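Multiple antibiotic resistance protein MARR (Escherichia coli, PDB 1JGS) represses transcription of the marRAB operon by binding the marO operator, and so controls antibiotic resistance and oxidative stress genes. Local coordinates at residues I6-G9 with R10-M14; E25-S28 with P29-I32; F37-L40 with C41-C45; A127-E130 with Y131-K135. One frame throughout, in Å; residues are numbered along the deposited sequence.

Overall arrangement
MarR is a mostly helical repressor whose two subunits form a dimer, and the four contacts sample its dimer-forming end and the start of its DNA-binding part. Contacts 1 and 4, on helices 8-27 and 126-134, belong to the first: they come within about 5 Å at their nearest atoms, and both touch the second subunit. Contact 2 lies at the far end of helix 8-27, its centre about 27 Å from that of contact 1, and hands the chain to helix 34-46, which holds contact 3. Contacts 2 and 3 meet where Leu27 CD1 lies 3.9 Å from Phe37 CB. The side chains of Ile32 and Val39 each lie about 8 Å from a bound salicylate.

Contact 1 of 4, residues I6-G9 with R10-M14; sequences IPLG and RLIHM
The guanidinium group of Arg10 has the methyl CG2 of Ile6 over the centre of one face, 4.0 Å above the plane, while Pro7 CD approaches it obliquely, 3.9 Å from Arg10 NH1. A bend at chi3 (56°) turns the arginine back toward the residues that precede the helix, and its CD packs against Pro7 CG at 3.8 Å. Ile6 serves two neighbours with one branch: CG2 also meets Leu11 CD2 at 3.7 Å, the two side chains crossing at about a right angle. This is the entry to helix 8-27, with Pro7 at the N-cap position. The backbone bond Leu11 N to Pro7 O (3.2 Å) starts the helical ladder, and Ile12 N to Leu8 O (2.8 Å) continues it with the donor almost in line with the carbonyl. On the dimer side, Leu8 CG lies against Ile12 CD1 at 3.8 Å. Both side chains also pack on the second subunit, Leu8 on its Leu129 and Ile12 on its Val15. Leu8 and Ile12 thus give the second subunit hydrocarbon, whereas the charged Arg10 is exposed; Ile6 and Pro7 offer its guanidinium van der Waals contact alone, so that they shield one face without pairing its charge.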
loop_
_atom_site.group_PDB
_atom_site.type_symbol
_atom_site.label_atom_id
_atom_site.label_comp_id
_atom_site.label_asym_id
_atom_site.label_seq_id
_atom_site.Cartn_x
_atom_site.Cartn_y
_atom_site.Cartn_z
ATOM N N ILE A 6 15.095 11.763 8.018
ATOM C CA ILE A 6 14.414 10.816 7.152
ATOM C C ILE A 6 13.501 11.643 6.255
ATOM O O ILE A 6 12.700 12.453 6.741
ATOM C CB ILE A 6 13.574 9.824 7.997
ATOM C CG1 ILE A 6 14.487 9.120 9.011
ATOM C CG2 ILE A 6 12.885 8.809 7.094
ATOM C CD1 ILE A 6 13.745 8.438 10.158
ATOM N N PRO A 7 13.629 11.472 4.927
ATOM C CA PRO A 7 12.808 12.210 3.959
ATOM C C PRO A 7 11.322 11.842 4.060
ATOM O O PRO A 7 10.976 10.687 4.317
ATOM C CB PRO A 7 13.426 11.812 2.620
ATOM C CG PRO A 7 13.874 10.394 2.879
ATOM C CD PRO A 7 14.519 10.518 4.241
ATOM N N LEU A 8 10.461 12.833 3.846
ATOM C CA LEU A 8 9.010 12.665 3.921
ATOM C C LEU A 8 8.499 11.357 3.308
ATOM O O LEU A 8 7.794 10.579 3.974
ATOM C CB LEU A 8 8.332 13.858 3.239
ATOM C CG LEU A 8 6.812 13.938 3.169
ATOM C CD1 LEU A 8 6.210 14.025 4.566
ATOM C CD2 LEU A 8 6.439 15.167 2.356
ATOM N N GLY A 9 8.857 11.122 2.044
ATOM C CA GLY A 9 8.437 9.913 1.353
ATOM C C GLY A 9 8.555 8.647 2.182
ATOM O O GLY A 9 7.591 7.892 2.310
ATOM N N ARG A 10 9.735 8.403 2.744
ATOM C CA ARG A 10 9.940 7.212 3.560
ATOM C C ARG A 10 9.105 7.267 4.838
ATOM O O ARG A 10 8.584 6.245 5.283
ATOM C CB ARG A 10 11.420 7.050 3.911
ATOM C CG ARG A 10 12.274 6.466 2.792
ATOM C CD ARG A 10 13.755 6.569 3.139
ATOM N NE ARG A 10 14.076 5.938 4.420
ATOM C CZ ARG A 10 15.198 6.157 5.102
ATOM N NH1 ARG A 10 16.115 6.994 4.630
ATOM N NH2 ARG A 10 15.407 5.539 6.257
ATOM N N LEU A 11 8.972 8.455 5.432
ATOM C CA LEU A 11 8.181 8.580 6.651
ATOM C C LEU A 11 6.720 8.232 6.368
ATOM O O LEU A 11 6.091 7.527 7.149
ATOM C CB LEU A 11 8.281 9.995 7.237
ATOM C CG LEU A 11 9.601 10.381 7.919
ATOM C CD1 LEU A 11 9.539 11.827 8.419
ATOM C CD2 LEU A 11 9.858 9.435 9.071
ATOM N N ILE A 12 6.183 8.749 5.265
ATOM C CA ILE A 12 4.803 8.461 4.877
ATOM C C ILE A 12 4.683 6.944 4.697
ATOM O O ILE A 12 3.677 6.337 5.070
ATOM C CB ILE A 12 4.431 9.141 3.538
ATOM C CG1 ILE A 12 4.379 10.659 3.715
ATOM C CG2 ILE A 12 3.079 8.652 3.060
ATOM C CD1 ILE A 12 4.118 11.411 2.410
ATOM N N HIS A 13 5.726 6.344 4.129
ATOM C CA HIS A 13 5.761 4.909 3.895
ATOM C C HIS A 13 5.672 4.198 5.231
ATOM O O HIS A 13 4.686 3.519 5.528
ATOM C CB HIS A 13 7.063 4.540 3.187
ATOM C CG HIS A 13 7.255 3.070 2.985
ATOM N ND1 HIS A 13 6.341 2.282 2.320
ATOM C CD2 HIS A 13 8.279 2.251 3.323
ATOM C CE1 HIS A 13 6.793 1.043 2.255
ATOM N NE2 HIS A 13 7.969 0.997 2.856
ATOM N N MET A 14 6.713 4.370 6.036
ATOM C CA MET A 14 6.789 3.765 7.362
ATOM C C MET A 14 5.493 3.905 8.147
ATOM O O MET A 14 5.101 2.982 8.846
ATOM C CB MET A 14 7.916 4.409 8.173
ATOM C CG MET A 14 9.320 4.081 7.709
ATOM S SD MET A 14 10.546 5.076 8.606
ATOM C CE MET A 14 10.561 4.242 10.219
#

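Contact 2 of 4, residues E25-S28 with P29-I32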
loop_
_atom_site.group_PDB
_atom_site.type_symbol
_atom_site.label_atom_id
_atom_site.label_comp_id
_atom_site.label_asym_id
_atom_site.label_seq_id
_atom_site.Cartn_x
_atom_site.Cartn_y
_atom_site.Cartn_z
ATOM N N GLU A 25 -3.783 -6.414 12.884
ATOM C CA GLU A 25 -3.923 -6.753 14.304
ATOM C C GLU A 25 -5.351 -6.623 14.825
ATOM O O GLU A 25 -5.778 -7.401 15.673
ATOM C CB GLU A 25 -2.981 -5.899 15.162
ATOM C CG GLU A 25 -1.545 -6.415 15.196
ATOM C CD GLU A 25 -0.632 -5.598 16.107
ATOM O OE1 GLU A 25 -0.999 -5.385 17.285
ATOM O OE2 GLU A 25 0.456 -5.180 15.647
ATOM N N TYR A 26 -6.091 -5.648 14.311
ATOM C CA TYR A 26 -7.473 -5.436 14.736
ATOM C C TYR A 26 -8.437 -6.446 14.124
ATOM O O TYR A 26 -9.473 -6.744 14.714
ATOM C CB TYR A 26 -7.944 -4.037 14.348
ATOM C CG TYR A 26 -7.113 -2.913 14.907
ATOM C CD1 TYR A 26 -6.889 -1.761 14.155
ATOM C CD2 TYR A 26 -6.574 -2.984 16.190
ATOM C CE1 TYR A 26 -6.149 -0.703 14.660
ATOM C CE2 TYR A 26 -5.831 -1.931 16.713
ATOM C CZ TYR A 26 -5.623 -0.792 15.939
ATOM O OH TYR A 26 -4.898 0.265 16.438
ATOM N N LEU A 27 -8.105 -6.958 12.939
ATOM C CA LEU A 27 -8.971 -7.925 12.251
ATOM C C LEU A 27 -8.586 -9.381 12.526
ATOM O O LEU A 27 -9.290 -10.306 12.117
ATOM C CB LEU A 27 -8.944 -7.681 10.738
ATOM C CG LEU A 27 -9.290 -6.271 10.264
ATOM C CD1 LEU A 27 -9.397 -6.266 8.751
ATOM C CD2 LEU A 27 -10.600 -5.825 10.880
ATOM N N SER A 28 -7.466 -9.557 13.220
ATOM C CA SER A 28 -6.939 -10.867 13.566
ATOM C C SER A 28 -7.952 -11.798 14.228
ATOM O O SER A 28 -7.971 -12.994 13.944
ATOM C CB SER A 28 -5.717 -10.702 14.477
ATOM O OG SER A 28 -5.116 -11.948 14.770
ATOM N N PRO A 29 -8.793 -11.278 15.136
ATOM C CA PRO A 29 -9.783 -12.143 15.798
ATOM C C PRO A 29 -11.060 -12.372 14.975
ATOM O O PRO A 29 -11.864 -13.259 15.295
ATOM C CB PRO A 29 -10.105 -11.393 17.101
ATOM C CG PRO A 29 -8.977 -10.409 17.260
ATOM C CD PRO A 29 -8.675 -9.994 15.847
ATOM N N LEU A 30 -11.256 -11.551 13.946
ATOM C CA LEU A 30 -12.444 -11.641 13.098
ATOM C C LEU A 30 -12.215 -12.555 11.888
ATOM O O LEU A 30 -11.091 -12.682 11.385
ATOM C CB LEU A 30 -12.851 -10.240 12.622
ATOM C CG LEU A 30 -12.965 -9.121 13.668
ATOM C CD1 LEU A 30 -13.426 -7.815 12.995
ATOM C CD2 LEU A 30 -13.952 -9.528 14.752
ATOM N N ASP A 31 -13.292 -13.172 11.414
ATOM C CA ASP A 31 -13.223 -14.095 10.285
ATOM C C ASP A 31 -13.169 -13.317 8.959
ATOM O O ASP A 31 -14.051 -13.420 8.102
ATOM C CB ASP A 31 -14.443 -15.017 10.339
ATOM C CG ASP A 31 -14.315 -16.228 9.434
ATOM O OD1 ASP A 31 -15.342 -16.896 9.204
ATOM O OD2 ASP A 31 -13.212 -16.523 8.952
ATOM N N ILE A 32 -12.121 -12.522 8.804
ATOM C CA ILE A 32 -11.943 -11.736 7.596
ATOM C C ILE A 32 -10.520 -11.234 7.546
ATOM O O ILE A 32 -9.924 -10.961 8.591
ATOM C CB ILE A 32 -12.868 -10.516 7.580
ATOM C CG1 ILE A 32 -12.737 -9.797 6.232
ATOM C CG2 ILE A 32 -12.512 -9.583 8.763
ATOM C CD1 ILE A 32 -13.725 -8.686 6.028
#
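A type I beta turn from Leu27 to Leu30 leads out of helix 8-27, and a single backbone bond ties its ends: Leu30 N reaches Leu27 O at 3.0 Å. The bond is bent, with an N-H...O angle of 138°, and the donor stands well above the carbonyl plane. Pro29 occupies the third position of the turn. Its nitrogen has no hydrogen to offer, so the helical bond to Glu25 O cannot form; Pro29 CD lies 3.9 Å from Glu25 O instead, and the same carbon touches Tyr26 O at 3.5 Å. Carbon then bridges the turn, as Leu27 CD2 meets Leu30 CD1 at 4.1 Å with the two chains slanting past one another. Both leucines carry CG beside the backbone N and anti to the carbonyl carbon (chi1 -55° and -49°), which brings one methyl of each into this meeting. Within the MarR fold the turn joins the long first helix, part of the dimer-forming end, to helix 34-46 of the winged helix-turn-helix part. Tyr26 and Leu27 pack on helix 96-118, the former on Leu113 and the latter on Val109. Beyond the turn, Asp31 centres an inverse gamma turn, in which Ile32 N makes a weak bond to Leu30 O at 2.8 Å. The carbonyl of Asp31 accepts a hydrogen bond from Lys75 NZ, while Glu25 OE2 forms a salt bridge with Arg21 NE, one turn earlier on the helix.

Contact 3 of 4, residues F37-L40 with C41-C45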
loop_
_atom_site.group_PDB
_atom_site.type_symbol
_atom_site.label_atom_id
_atom_site.label_comp_id
_atom_site.label_asym_id
_atom_site.label_seq_id
_atom_site.Cartn_x
_atom_site.Cartn_y
_atom_site.Cartn_z
ATOM N N PHE A 37 -11.158 -6.926 3.534
ATOM C CA PHE A 37 -11.756 -5.680 4.025
ATOM C C PHE A 37 -11.537 -4.534 3.028
ATOM O O PHE A 37 -12.468 -3.790 2.708
ATOM C CB PHE A 37 -11.167 -5.311 5.387
ATOM C CG PHE A 37 -11.738 -4.057 5.972
ATOM C CD1 PHE A 37 -13.119 -3.856 6.013
ATOM C CD2 PHE A 37 -10.903 -3.078 6.497
ATOM C CE1 PHE A 37 -13.664 -2.701 6.568
ATOM C CE2 PHE A 37 -11.438 -1.915 7.057
ATOM C CZ PHE A 37 -12.826 -1.727 7.090
ATOM N N LYS A 38 -10.313 -4.412 2.523
ATOM C CA LYS A 38 -9.979 -3.376 1.547
ATOM C C LYS A 38 -10.844 -3.544 0.287
ATOM O O LYS A 38 -11.415 -2.575 -0.221
ATOM C CB LYS A 38 -8.496 -3.467 1.171
ATOM C CG LYS A 38 -7.534 -3.242 2.330
ATOM C CD LYS A 38 -6.090 -3.501 1.905
ATOM C CE LYS A 38 -5.099 -3.211 3.031
ATOM N NZ LYS A 38 -5.053 -1.763 3.389
ATOM N N VAL A 39 -10.940 -4.769 -0.223
ATOM C CA VAL A 39 -11.764 -4.999 -1.405
ATOM C C VAL A 39 -13.214 -4.590 -1.151
ATOM O O VAL A 39 -13.870 -4.075 -2.054
ATOM C CB VAL A 39 -11.725 -6.476 -1.848
ATOM C CG1 VAL A 39 -12.827 -6.758 -2.861
ATOM C CG2 VAL A 39 -10.359 -6.789 -2.461
ATOM N N LEU A 40 -13.716 -4.804 0.065
ATOM C CA LEU A 40 -15.102 -4.423 0.369
ATOM C C LEU A 40 -15.276 -2.898 0.426
ATOM O O LEU A 40 -16.247 -2.350 -0.095
ATOM C CB LEU A 40 -15.581 -5.011 1.709
ATOM C CG LEU A 40 -15.865 -6.503 1.897
ATOM C CD1 LEU A 40 -16.464 -6.716 3.293
ATOM C CD2 LEU A 40 -16.817 -7.009 0.844
ATOM N N CYS A 41 -14.339 -2.216 1.066
ATOM C CA CYS A 41 -14.431 -0.770 1.175
ATOM C C CYS A 41 -14.358 -0.128 -0.205
ATOM O O CYS A 41 -15.034 0.867 -0.469
ATOM C CB CYS A 41 -13.310 -0.240 2.063
ATOM S SG CYS A 41 -13.400 -0.813 3.768
ATOM N N SER A 42 -13.545 -0.704 -1.084
ATOM C CA SER A 42 -13.386 -0.175 -2.439
ATOM C C SER A 42 -14.613 -0.372 -3.320
ATOM O O SER A 42 -14.943 0.487 -4.122
ATOM C CB SER A 42 -12.184 -0.824 -3.126
ATOM O OG SER A 42 -10.988 -0.560 -2.414
ATOM N N ILE A 43 -15.271 -1.521 -3.193
ATOM C CA ILE A 43 -16.449 -1.801 -3.998
ATOM C C ILE A 43 -17.576 -0.910 -3.485
ATOM O O ILE A 43 -18.348 -0.353 -4.262
ATOM C CB ILE A 43 -16.864 -3.281 -3.871
ATOM C CG1 ILE A 43 -15.801 -4.173 -4.521
ATOM C CG2 ILE A 43 -18.224 -3.509 -4.518
ATOM C CD1 ILE A 43 -16.160 -5.659 -4.543
ATOM N N ARG A 44 -17.647 -0.786 -2.163
ATOM C CA ARG A 44 -18.654 0.033 -1.523
ATOM C C ARG A 44 -18.682 1.449 -2.115
ATOM O O ARG A 44 -19.672 1.855 -2.750
ATOM C CB ARG A 44 -18.381 0.104 -0.017
ATOM C CG ARG A 44 -19.284 1.073 0.735
ATOM C CD ARG A 44 -19.035 1.032 2.227
ATOM N NE ARG A 44 -19.631 2.196 2.866
ATOM C CZ ARG A 44 -19.469 2.521 4.143
ATOM N NH1 ARG A 44 -18.729 1.766 4.947
ATOM N NH2 ARG A 44 -20.032 3.625 4.613
ATOM N N CYS A 45 -17.588 2.182 -1.899
ATOM C CA CYS A 45 -17.425 3.559 -2.367
ATOM C C CYS A 45 -17.912 3.773 -3.776
ATOM O O CYS A 45 -18.576 4.769 -4.080
ATOM C CB CYS A 45 -15.957 3.961 -2.302
ATOM S SG CYS A 45 -15.292 3.940 -0.655
#
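Lys38 O is gripped twice by Ser42: the amide N and the hydroxyl OG each donate to it at 3.0 Å. The amide approaches almost in line with the carbonyl, whereas OG comes from above its plane, 40° out of it. Ser42 can do this because OG sits beside its own backbone N (chi1 -61°), folded back over the preceding turn of the helix. The setting is helix 34-46 of the winged helix-turn-helix domain. A run of ordinary helical bonds accompanies the double grip, among them Cys41 N to Phe37 O at 2.9 Å and Arg44 N to Leu40 O, also at 2.9 Å. Val39 and Ile43 lie side by side and point the same way, touching through Val39 CG1 and Ile43 CD1 at 3.9 Å. Around them, Ser42 packs on Leu54 and Leu58 of helix 51-58, Val39 on Met68 of helix 62-74, a residue of a salicylate pocket, and Ile43 on Val92 in strand 90-94. Arg44 stretches away from the helix to form a salt bridge with Glu103 of helix 96-118, the helix on which Phe37 also packs, through Cys105 and His106, and Cys41, through Cys102. Between Phe37 and Cys41 runs a sulfur-aromatic contact: Cys41 SG sits over one face of the Phe37 ring, 3.6 Å from its centroid and displaced toward the rim, with CE1 of Phe37 at 3.4 Å from the sulfur.

Contact 4 of 4, residues A127-E130 with Y131-K135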
loop_
_atom_site.group_PDB
_atom_site.type_symbol
_atom_site.label_atom_id
_atom_site.label_comp_id
_atom_site.label_asym_id
_atom_site.label_seq_id
_atom_site.Cartn_x
_atom_site.Cartn_y
_atom_site.Cartn_z
ATOM N N ALA A 127 -4.864 17.489 14.628
ATOM C CA ALA A 127 -5.399 18.527 13.755
ATOM C C ALA A 127 -4.291 19.218 12.953
ATOM O O ALA A 127 -4.501 19.589 11.802
ATOM C CB ALA A 127 -6.183 19.557 14.552
ATOM N N THR A 128 -3.122 19.399 13.559
ATOM C CA THR A 128 -1.999 20.033 12.870
ATOM C C THR A 128 -1.416 19.092 11.806
ATOM O O THR A 128 -1.175 19.496 10.669
ATOM C CB THR A 128 -0.897 20.402 13.872
ATOM O OG1 THR A 128 -1.477 21.176 14.931
ATOM C CG2 THR A 128 0.217 21.208 13.198
ATOM N N LEU A 129 -1.182 17.839 12.182
ATOM C CA LEU A 129 -0.655 16.864 11.243
ATOM C C LEU A 129 -1.656 16.737 10.105
ATOM O O LEU A 129 -1.283 16.724 8.931
ATOM C CB LEU A 129 -0.474 15.509 11.922
ATOM C CG LEU A 129 0.026 14.340 11.038
ATOM C CD1 LEU A 129 1.333 14.709 10.344
ATOM C CD2 LEU A 129 0.210 13.097 11.913
ATOM N N GLU A 130 -2.934 16.665 10.458
ATOM C CA GLU A 130 -3.981 16.538 9.455
ATOM C C GLU A 130 -3.951 17.744 8.522
ATOM O O GLU A 130 -4.070 17.608 7.310
ATOM C CB GLU A 130 -5.346 16.426 10.137
ATOM C CG GLU A 130 -5.364 15.421 11.272
ATOM C CD GLU A 130 -6.760 15.125 11.796
ATOM O OE1 GLU A 130 -7.557 16.073 11.988
ATOM O OE2 GLU A 130 -7.052 13.931 12.033
ATOM N N TYR A 131 -3.773 18.924 9.097
ATOM C CA TYR A 131 -3.723 20.146 8.321
ATOM C C TYR A 131 -2.611 20.072 7.286
ATOM O O TYR A 131 -2.861 20.212 6.089
ATOM C CB TYR A 131 -3.483 21.343 9.241
ATOM C CG TYR A 131 -3.320 22.641 8.495
ATOM C CD1 TYR A 131 -4.416 23.274 7.919
ATOM C CD2 TYR A 131 -2.061 23.213 8.329
ATOM C CE1 TYR A 131 -4.269 24.449 7.191
ATOM C CE2 TYR A 131 -1.894 24.390 7.602
ATOM C CZ TYR A 131 -3.006 25.002 7.034
ATOM O OH TYR A 131 -2.852 26.155 6.294
ATOM N N LEU A 132 -1.380 19.869 7.751
ATOM C CA LEU A 132 -0.234 19.773 6.849
ATOM C C LEU A 132 -0.392 18.641 5.822
ATOM O O LEU A 132 -0.019 18.801 4.662
ATOM C CB LEU A 132 1.057 19.573 7.649
ATOM C CG LEU A 132 1.540 20.767 8.483
ATOM C CD1 LEU A 132 2.829 20.419 9.207
ATOM C CD2 LEU A 132 1.765 21.953 7.568
ATOM N N LEU A 133 -0.949 17.506 6.238
ATOM C CA LEU A 133 -1.133 16.391 5.317
ATOM C C LEU A 133 -2.093 16.769 4.199
ATOM O O LEU A 133 -2.030 16.210 3.105
ATOM C CB LEU A 133 -1.662 15.155 6.054
ATOM C CG LEU A 133 -0.643 14.301 6.820
ATOM C CD1 LEU A 133 -1.379 13.178 7.549
ATOM C CD2 LEU A 133 0.391 13.728 5.861
ATOM N N LYS A 134 -2.992 17.706 4.475
ATOM C CA LYS A 134 -3.943 18.141 3.456
ATOM C C LYS A 134 -3.221 18.995 2.434
ATOM O O LYS A 134 -3.474 18.881 1.236
ATOM C CB LYS A 134 -5.096 18.938 4.076
ATOM C CG LYS A 134 -6.070 18.090 4.885
ATOM C CD LYS A 134 -7.219 18.925 5.437
ATOM C CE LYS A 134 -8.237 18.060 6.162
ATOM N NZ LYS A 134 -9.438 18.853 6.574
ATOM N N LYS A 135 -2.309 19.841 2.909
ATOM C CA LYS A 135 -1.545 20.718 2.027
ATOM C C LYS A 135 -0.684 19.934 1.046
ATOM O O LYS A 135 -0.078 20.513 0.143
ATOM C CB LYS A 135 -0.661 21.677 2.837
ATOM C CG LYS A 135 -1.433 22.665 3.696
ATOM C CD LYS A 135 -0.594 23.892 4.039
ATOM C CE LYS A 135 -0.390 24.788 2.810
ATOM N NZ LYS A 135 0.452 26.009 3.067
#
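Leu129 and Leu133, one helical turn apart, slant across each other, with Leu129 CG resting 3.9 Å from Leu133 CD1. Their first torsions differ: Leu129 holds CG anti to the backbone N (chi1 177°) and beside the carbonyl carbon, which brings the end of its side chain nearer to Leu133, while Leu133 holds CG beside its own N (chi1 -80°) and leans back to meet it. Leu133 CG also comes within 3.3 Å of Leu129 O. That oxygen accepts Leu133 N at 2.8 Å, nearly in line with the carbonyl, and Leu132 N makes a similarly straight bond to Thr128 O at 2.9 Å. These bonds belong to helix 126-134, which in the MarR fold joins the N-terminal helix in building the dimer interface. Leu129 packs on Leu129 of the second subunit, and Leu132 on that subunit's Asp124. The end of the Tyr131 side chain leads away from residues 127-130: its CB sits 3.3 Å from Ala127 O, Lys135 CG lies over one face of the ring, 4.2 Å above the plane and offset toward the rim, and Phe2 of the second subunit meets the ring at about 80° between planes. Lys134 N makes a weak bond to Glu130 O at 3.0 Å and also donates to Tyr131 O, which accepts Lys135 N too. The extended chain of Lys134 carries NZ to the carbonyls of Glu4 and Leu1 of the second subunit, and Lys135 NZ forms a salt bridge with that subunit's Asp124.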